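PDB 5DMM: homocysteine S-methyltransferase from Escherichia coli, which catalyses methyl transfer from S-methylmethionine, or less efficiently S-adenosylmethionine, to homocysteine, yielding methionine with the help of a zinc ion. Local coordinates for residues A66-S70 and S95-A99. Sequence-based numbering, arbitrary orientation.
Sequences AITAS and SVELA
The methyl CG2 of T68 lies on one face side of the S95–V96 peptide, displaced outward past S95 O and V96 CA, with T68 CG2 3.5 Å from S95 O. S95 CB approaches A69 N obliquely (3.9 Å), from between a face and the N-H side of the T68–A69 peptide, while a water occupies that peptide's N-H edge. The water accepts from A69 N at 2.8 Å and donates to S95 O at 2.7 Å, with an angle of about 121° at the water between A69 N and S95 O. It links the loop to a helical carbonyl where the segments share no direct hydrogen bond.

Around this centre T68 CG2 also rests on the backbone at V96 CA (3.7 Å), T68 CB touches S95 OG at 3.5 Å, and A66 CB faces A99 CB. With chi1 at 60°, T68 sets CG2 anti to its carbonyl carbon, against the helix, and directs OG1 to donate to S70 OG at 2.8 Å. S121 N of the adjacent strand binds T68 OG1, and S70 OG also bonds S121 O; S95 OG turns to I92 O within its own helix.

A valine here would probably leave S121 N without its acceptor and S70 OG without the hydroxyl that donates to it.

The example illustrates a beta-alpha-beta unit of a TIM barrel, in which helix 85-109 packs on the C-terminal end of strand 65-67 before the chain enters strand 117-122. Van der Waals contact, partly against the oxygens of S95, and one water join helix to loop, whereas the hydroxyls of T68 and S70 bond to S121 of the neighbouring strand, beside bound homocysteine, which touches I67 and T68.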
loop_
_atom_site.group_PDB
_atom_site.type_symbol
_atom_site.label_atom_id
_atom_site.label_comp_id
_atom_site.label_asym_id
_atom_site.label_seq_id
_atom_site.Cartn_x
_atom_site.Cartn_y
_atom_site.Cartn_z
ATOM N N ALA A 66 7.260 5.496 1.912
ATOM C CA ALA A 66 6.637 4.925 3.094
ATOM C C ALA A 66 5.151 4.685 2.863
ATOM O O ALA A 66 4.476 5.508 2.244
ATOM C CB ALA A 66 6.833 5.848 4.311
ATOM N N ILE A 67 4.634 3.571 3.365
ATOM C CA ILE A 67 3.192 3.326 3.293
ATOM C C ILE A 67 2.602 3.524 4.685
ATOM O O ILE A 67 3.044 2.890 5.628
ATOM C CB ILE A 67 2.869 1.920 2.768
ATOM C CG1 ILE A 67 3.474 1.750 1.370
ATOM C CG2 ILE A 67 1.352 1.692 2.740
ATOM C CD1 ILE A 67 3.337 0.349 0.765
ATOM N N THR A 68 1.609 4.403 4.802
ATOM C CA THR A 68 1.091 4.797 6.124
ATOM C C THR A 68 0.361 3.656 6.827
ATOM O O THR A 68 -0.066 2.683 6.196
ATOM C CB THR A 68 0.145 6.006 6.020
ATOM O OG1 THR A 68 -0.969 5.680 5.173
ATOM C CG2 THR A 68 0.886 7.204 5.440
ATOM N N ALA A 69 0.220 3.785 8.148
ATOM C CA ALA A 69 -0.433 2.750 8.949
ATOM C C ALA A 69 -1.955 2.879 8.939
ATOM O O ALA A 69 -2.583 2.867 10.000
ATOM C CB ALA A 69 0.087 2.807 10.385
ATOM N N SER A 70 -2.550 3.028 7.754
ATOM C CA SER A 70 -3.987 3.295 7.658
ATOM C C SER A 70 -4.764 2.160 6.991
ATOM O O SER A 70 -5.921 2.336 6.630
ATOM C CB SER A 70 -4.235 4.596 6.890
ATOM O OG SER A 70 -3.495 4.611 5.676
ATOM N N SER A 95 -1.545 9.271 10.607
ATOM C CA SER A 95 -0.700 8.223 10.031
ATOM C C SER A 95 0.179 8.802 8.924
ATOM O O SER A 95 1.321 8.364 8.744
ATOM C CB SER A 95 -1.544 7.045 9.507
ATOM O OG SER A 95 -2.147 7.318 8.248
ATOM N N VAL A 96 -0.353 9.791 8.205
ATOM C CA VAL A 96 0.379 10.497 7.154
ATOM C C VAL A 96 1.384 11.454 7.766
ATOM O O VAL A 96 2.519 11.542 7.325
ATOM C CB VAL A 96 -0.555 11.299 6.230
ATOM C CG1 VAL A 96 0.251 11.952 5.077
ATOM C CG2 VAL A 96 -1.637 10.396 5.661
ATOM N N GLU A 97 0.951 12.172 8.794
ATOM C CA GLU A 97 1.810 13.126 9.472
ATOM C C GLU A 97 3.079 12.452 10.008
ATOM O O GLU A 97 4.172 12.995 9.880
ATOM C CB GLU A 97 1.035 13.804 10.610
ATOM C CG GLU A 97 1.797 14.866 11.367
ATOM C CD GLU A 97 1.023 15.349 12.594
ATOM O OE1 GLU A 97 -0.221 15.482 12.507
ATOM O OE2 GLU A 97 1.653 15.569 13.655
ATOM N N LEU A 98 2.930 11.266 10.591
ATOM C CA LEU A 98 4.076 10.574 11.188
ATOM C C LEU A 98 5.055 10.121 10.116
ATOM O O LEU A 98 6.266 10.151 10.330
ATOM C CB LEU A 98 3.626 9.375 12.019
ATOM C CG LEU A 98 2.842 9.715 13.287
ATOM C CD1 LEU A 98 2.195 8.460 13.850
ATOM C CD2 LEU A 98 3.793 10.339 14.320
ATOM N N ALA A 99 4.544 9.716 8.957
ATOM C CA ALA A 99 5.443 9.336 7.871
ATOM C C ALA A 99 6.143 10.574 7.309
ATOM O O ALA A 99 7.324 10.524 6.946
ATOM C CB ALA A 99 4.677 8.588 6.752
HETATM O O HOH W 1 1.742 5.806 9.339
#